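Local coordinates for protein glycerol dehydrogenase (Bacillus coagulans, PDB 6CSJ) that probably oxidises glycerol and related polyols with NAD+ and, in this engineered double mutant, has acquired D-lactate dehydrogenase activity, at residues M152-I157 / H224-A229; D171-Y176 / E294-F299. The protein carries 2 engineered substitutions. One frame throughout, in Å; residues are numbered along the deposited sequence.

Contact 1. Residues M152-I157 / H224-A229; sequences MDTKVI and HLVTEA
T154 and V226 carry this contact, their side chains crossing at about a right angle. V226 reaches over with both methyl groups, and each finds an oxygen of T154. Its CG2 rests 3.5 Å from the backbone O of T154, while CG1 stands 4.1 Å from T154 OG1; no hydrogen bond spans the two segments, so this is van der Waals packing against polar atoms. With CG1 anti to the V226 backbone N (chi1 -178°), CG2 falls beside that N and faces the first helical turn, where it also comes within 4.2 Å of K155 CA. K155 takes part through its backbone, its CB pointing away from V226.

A chi1 of 56° turns T154 OG1 toward V226 CG1 and toward helix 228-248, where it is hydrogen-bonded to OE2 of E231. V226 packs on E231 as well, so the same glutamate meets both residues of the contact.

The turn that V226 leans on is set by D153, the N-cap. Its OD1 accepts V156 N at 3.2 Å in a nearly straight bond (168°), the donor coming from above the carboxylate plane; K155 N adds a weak bond to the same oxygen. D16 N and L18 N also give hydrogen bonds to this carboxylate, which fixes the cap. In 224-229, H224 is the C-prime residue of a Schellman motif ending helix 197-221, and a hydrogen bond between its ND1 and A158 O ties this segment to the end of helix 154-158.

The whole is a capped strand-to-helix turn, where strand 149-153 of the parallel sheet passes into helix 154-158, packed against the connection between two long helices. In iron-containing alcohol dehydrogenases this is where the nucleotide-binding alpha/beta domain gives way to the helical domain.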
loop_
_atom_site.group_PDB
_atom_site.type_symbol
_atom_site.label_atom_id
_atom_site.label_comp_id
_atom_site.label_asym_id
_atom_site.label_seq_id
_atom_site.Cartn_x
_atom_site.Cartn_y
_atom_site.Cartn_z
ATOM N N MET A 152 5.067 9.292 9.246
ATOM C CA MET A 152 3.808 8.732 9.740
ATOM C C MET A 152 3.405 9.414 11.058
ATOM O O MET A 152 3.978 9.139 12.121
ATOM C CB MET A 152 3.932 7.210 9.955
ATOM C CG MET A 152 4.456 6.413 8.772
ATOM S SD MET A 152 3.560 6.646 7.223
ATOM C CE MET A 152 2.068 5.689 7.499
ATOM N N ASP A 153 2.429 10.318 10.973
ATOM C CA ASP A 153 1.856 10.967 12.150
ATOM C C ASP A 153 0.768 10.048 12.669
ATOM O O ASP A 153 -0.349 10.031 12.144
ATOM C CB ASP A 153 1.291 12.348 11.795
ATOM C CG ASP A 153 0.949 13.192 13.027
ATOM O OD1 ASP A 153 0.390 12.660 14.013
ATOM O OD2 ASP A 153 1.250 14.402 12.994
ATOM N N THR A 154 1.104 9.271 13.693
ATOM C CA THR A 154 0.216 8.216 14.174
ATOM C C THR A 154 -1.052 8.767 14.820
ATOM O O THR A 154 -2.086 8.101 14.807
ATOM C CB THR A 154 0.947 7.282 15.147
ATOM O OG1 THR A 154 1.491 8.034 16.227
ATOM C CG2 THR A 154 2.072 6.585 14.425
ATOM N N LYS A 155 -0.978 9.986 15.358
ATOM C CA LYS A 155 -2.141 10.658 15.925
ATOM C C LYS A 155 -3.140 11.016 14.834
ATOM O O LYS A 155 -4.326 10.755 14.971
ATOM C CB LYS A 155 -1.718 11.923 16.682
ATOM C CG LYS A 155 -2.818 12.561 17.512
ATOM C CD LYS A 155 -2.497 14.020 17.847
ATOM C CE LYS A 155 -3.450 14.558 18.894
ATOM N NZ LYS A 155 -2.864 15.727 19.606
ATOM N N VAL A 156 -2.658 11.606 13.744
ATOM C CA VAL A 156 -3.517 11.906 12.597
ATOM C C VAL A 156 -4.078 10.614 11.997
ATOM O O VAL A 156 -5.277 10.542 11.730
ATOM C CB VAL A 156 -2.784 12.742 11.526
ATOM C CG1 VAL A 156 -3.617 12.861 10.250
ATOM C CG2 VAL A 156 -2.442 14.120 12.081
ATOM N N ILE A 157 -3.225 9.602 11.828
ATOM C CA ILE A 157 -3.630 8.320 11.224
ATOM C C ILE A 157 -4.720 7.603 12.026
ATOM O O ILE A 157 -5.652 7.036 11.439
ATOM C CB ILE A 157 -2.417 7.381 10.997
ATOM C CG1 ILE A 157 -1.511 7.954 9.898
ATOM C CG2 ILE A 157 -2.850 5.958 10.626
ATOM C CD1 ILE A 157 -0.085 7.472 9.973
ATOM N N HIS A 224 -10.274 5.312 17.771
ATOM C CA HIS A 224 -9.356 6.343 17.319
ATOM C C HIS A 224 -8.232 6.652 18.306
ATOM O O HIS A 224 -7.802 7.788 18.427
ATOM C CB HIS A 224 -10.142 7.595 16.891
ATOM C CG HIS A 224 -11.226 7.297 15.904
ATOM N ND1 HIS A 224 -10.964 6.915 14.603
ATOM C CD2 HIS A 224 -12.573 7.262 16.039
ATOM C CE1 HIS A 224 -12.101 6.674 13.973
ATOM N NE2 HIS A 224 -13.095 6.889 14.821
ATOM N N LEU A 225 -7.734 5.610 18.967
ATOM C CA LEU A 225 -6.690 5.732 19.979
ATOM C C LEU A 225 -5.404 5.077 19.510
ATOM O O LEU A 225 -5.432 4.110 18.758
ATOM C CB LEU A 225 -7.144 5.065 21.276
ATOM C CG LEU A 225 -8.491 5.542 21.824
ATOM C CD1 LEU A 225 -9.018 4.589 22.895
ATOM C CD2 LEU A 225 -8.397 6.981 22.346
ATOM N N VAL A 226 -4.282 5.613 19.979
ATOM C CA VAL A 226 -2.956 5.115 19.639
ATOM C C VAL A 226 -2.350 4.385 20.830
ATOM O O VAL A 226 -2.060 5.004 21.859
ATOM C CB VAL A 226 -2.012 6.263 19.245
ATOM C CG1 VAL A 226 -0.629 5.716 18.853
ATOM C CG2 VAL A 226 -2.634 7.098 18.124
ATOM N N THR A 227 -2.174 3.073 20.684
ATOM C CA THR A 227 -1.350 2.263 21.588
ATOM C C THR A 227 -0.098 1.806 20.840
ATOM O O THR A 227 -0.004 1.961 19.624
ATOM C CB THR A 227 -2.107 1.022 22.066
ATOM O OG1 THR A 227 -2.388 0.172 20.946
ATOM C CG2 THR A 227 -3.420 1.410 22.759
ATOM N N GLU A 228 0.843 1.200 21.559
ATOM C CA GLU A 228 2.047 0.646 20.934
ATOM C C GLU A 228 1.737 -0.464 19.898
ATOM O O GLU A 228 2.510 -0.677 18.958
ATOM C CB GLU A 228 3.020 0.171 22.017
ATOM C CG GLU A 228 4.285 -0.540 21.543
ATOM C CD GLU A 228 5.189 0.309 20.664
ATOM O OE1 GLU A 228 5.027 1.536 20.596
ATOM O OE2 GLU A 228 6.087 -0.248 20.033
ATOM N N ALA A 229 0.604 -1.149 20.054
ATOM C CA ALA A 229 0.147 -2.113 19.057
ATOM C C ALA A 229 -0.179 -1.404 17.753
ATOM O O ALA A 229 0.150 -1.901 16.679
ATOM C CB ALA A 229 -1.063 -2.885 19.551
#

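Contact 2. Residues D171-Y176 / E294-F299; sequences DALATY and EEVVSF
This is a small, buried, purely apolar contact at the place where helix 162-173 gives way to helix 175-185, with L173 packed on V296 and F299 of helix 290-303. V296 and F299 are three residues apart, so both project from one side of their helix toward L173. The leucine's two methyls divide the work: CD2 meets V296 CG1 at 4.0 Å, and CD1 lies 3.9 Å from F299 CD2 and 4.0 Å from F299 CE2, approaching the ring obliquely. L173 and F299 slide past each other in opposite directions. L173 CD2 is also 4.1 Å from F299 CD2. The leucine's CG, anti to the backbone N but well short of 180° (chi1 -157°), carries both methyls out toward helix 290-303.

The contact lies in the all-helical C-terminal domain known from iron-containing alcohol dehydrogenases. Replacing L173 by an alanine would probably open a gap beside V296 CG1 and leave the F299 ring freer to turn. Helix 197-221 adds to the same buried patch, with Y207 against V296 and I211 against F299; L305 touches the phenylalanine too. Y207 OH also bonds to E295 OE2.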
loop_
_atom_site.group_PDB
_atom_site.type_symbol
_atom_site.label_atom_id
_atom_site.label_comp_id
_atom_site.label_asym_id
_atom_site.label_seq_id
_atom_site.Cartn_x
_atom_site.Cartn_y
_atom_site.Cartn_z
ATOM N N ASP A 171 -3.399 -5.904 3.066
ATOM C CA ASP A 171 -2.302 -5.623 2.140
ATOM C C ASP A 171 -0.972 -6.170 2.678
ATOM O O ASP A 171 -0.233 -6.835 1.955
ATOM C CB ASP A 171 -2.205 -4.104 1.892
ATOM C CG ASP A 171 -1.690 -3.744 0.503
ATOM O OD1 ASP A 171 -2.010 -4.486 -0.461
ATOM O OD2 ASP A 171 -0.998 -2.709 0.366
ATOM N N ALA A 172 -0.695 -5.910 3.957
ATOM C CA ALA A 172 0.517 -6.411 4.637
ATOM C C ALA A 172 0.601 -7.946 4.741
ATOM O O ALA A 172 1.696 -8.517 4.743
ATOM C CB ALA A 172 0.625 -5.793 6.024
ATOM N N LEU A 173 -0.559 -8.591 4.815
ATOM C CA LEU A 173 -0.661 -10.042 4.969
ATOM C C LEU A 173 -0.039 -10.816 3.801
ATOM O O LEU A 173 0.553 -11.876 4.004
ATOM C CB LEU A 173 -2.134 -10.429 5.129
ATOM C CG LEU A 173 -2.479 -11.739 5.812
ATOM C CD1 LEU A 173 -1.892 -11.811 7.221
ATOM C CD2 LEU A 173 -4.002 -11.889 5.846
ATOM N N ALA A 174 -0.156 -10.272 2.589
ATOM C CA ALA A 174 0.397 -10.902 1.397
ATOM C C ALA A 174 1.915 -10.886 1.322
ATOM O O ALA A 174 2.498 -11.749 0.664
ATOM C CB ALA A 174 -0.159 -10.230 0.151
ATOM N N THR A 175 2.555 -9.927 1.991
ATOM C CA THR A 175 3.960 -9.609 1.721
ATOM C C THR A 175 4.931 -10.771 1.870
ATOM O O THR A 175 5.746 -10.994 0.978
ATOM C CB THR A 175 4.455 -8.437 2.589
ATOM O OG1 THR A 175 3.563 -7.320 2.449
ATOM C CG2 THR A 175 5.881 -8.026 2.178
ATOM N N TYR A 176 4.859 -11.499 2.985
ATOM C CA TYR A 176 5.760 -12.637 3.210
ATOM C C TYR A 176 5.570 -13.754 2.176
ATOM O O TYR A 176 6.550 -14.297 1.659
ATOM C CB TYR A 176 5.591 -13.221 4.618
ATOM C CG TYR A 176 6.467 -14.442 4.850
ATOM C CD1 TYR A 176 7.854 -14.362 4.698
ATOM C CD2 TYR A 176 5.912 -15.683 5.184
ATOM C CE1 TYR A 176 8.658 -15.467 4.894
ATOM C CE2 TYR A 176 6.718 -16.798 5.381
ATOM C CZ TYR A 176 8.089 -16.676 5.236
ATOM O OH TYR A 176 8.894 -17.770 5.424
ATOM N N GLU A 294 -5.158 -22.031 8.026
ATOM C CA GLU A 294 -5.990 -21.794 9.211
ATOM C C GLU A 294 -5.531 -20.558 9.987
ATOM O O GLU A 294 -6.376 -19.791 10.446
ATOM C CB GLU A 294 -6.025 -23.021 10.129
ATOM C CG GLU A 294 -6.920 -24.130 9.615
ATOM C CD GLU A 294 -6.863 -25.413 10.429
ATOM O OE1 GLU A 294 -6.435 -25.377 11.603
ATOM O OE2 GLU A 294 -7.269 -26.459 9.887
ATOM N N GLU A 295 -4.219 -20.365 10.124
ATOM C CA GLU A 295 -3.692 -19.180 10.799
ATOM C C GLU A 295 -4.093 -17.879 10.067
ATOM O O GLU A 295 -4.475 -16.907 10.717
ATOM C CB GLU A 295 -2.171 -19.274 10.966
ATOM C CG GLU A 295 -1.549 -18.079 11.667
ATOM C CD GLU A 295 -0.106 -18.295 12.050
ATOM O OE1 GLU A 295 0.135 -18.842 13.151
ATOM O OE2 GLU A 295 0.795 -17.912 11.271
ATOM N N VAL A 296 -4.031 -17.880 8.732
ATOM C CA VAL A 296 -4.434 -16.719 7.927
ATOM C C VAL A 296 -5.940 -16.463 7.996
ATOM O O VAL A 296 -6.368 -15.322 8.200
ATOM C CB VAL A 296 -3.986 -16.864 6.443
ATOM C CG1 VAL A 296 -4.626 -15.800 5.555
ATOM C CG2 VAL A 296 -2.466 -16.774 6.356
ATOM N N VAL A 297 -6.741 -17.506 7.811
ATOM C CA VAL A 297 -8.196 -17.348 7.810
ATOM C C VAL A 297 -8.665 -16.878 9.189
ATOM O O VAL A 297 -9.529 -16.007 9.289
ATOM C CB VAL A 297 -8.926 -18.646 7.407
ATOM C CG1 VAL A 297 -10.443 -18.494 7.542
ATOM C CG2 VAL A 297 -8.564 -19.035 5.970
ATOM N N SER A 298 -8.066 -17.453 10.239
ATOM C CA SER A 298 -8.380 -17.105 11.624
ATOM C C SER A 298 -8.067 -15.632 11.921
ATOM O O SER A 298 -8.903 -14.906 12.473
ATOM C CB SER A 298 -7.612 -18.007 12.589
ATOM O OG SER A 298 -7.895 -17.680 13.941
ATOM N N PHE A 299 -6.867 -15.201 11.551
ATOM C CA PHE A 299 -6.499 -13.803 11.679
ATOM C C PHE A 299 -7.481 -12.881 10.941
ATOM O O PHE A 299 -7.920 -11.873 11.504
ATOM C CB PHE A 299 -5.075 -13.534 11.181
ATOM C CG PHE A 299 -4.764 -12.080 11.078
ATOM C CD1 PHE A 299 -4.585 -11.333 12.230
ATOM C CD2 PHE A 299 -4.734 -11.436 9.841
ATOM C CE1 PHE A 299 -4.337 -9.964 12.156
ATOM C CE2 PHE A 299 -4.487 -10.071 9.759
ATOM C CZ PHE A 299 -4.283 -9.335 10.913
#

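How the contacts relate
From the N terminus the order is 152-157, 171-176, 224-229, 294-299, so the contacts cross rather than nest. Contact 1 closes a loop of 66 residues, mostly helical, that starts as strand 149-153 leaves the parallel sheet and ends at the start of helix 228-248. Contact 2 opens inside that loop and closes beyond it, spanning 117 residues to helix 290-303. Their centres are 22 Å apart and they do not touch. Side chains of the segments of both contacts touch helices 197-221 and 228-248. Contact 1 holds the turn after strand 149-153 to the connection between those two helices; contact 2 joins the junction of helices 162-173 and 175-185 to helix 290-303.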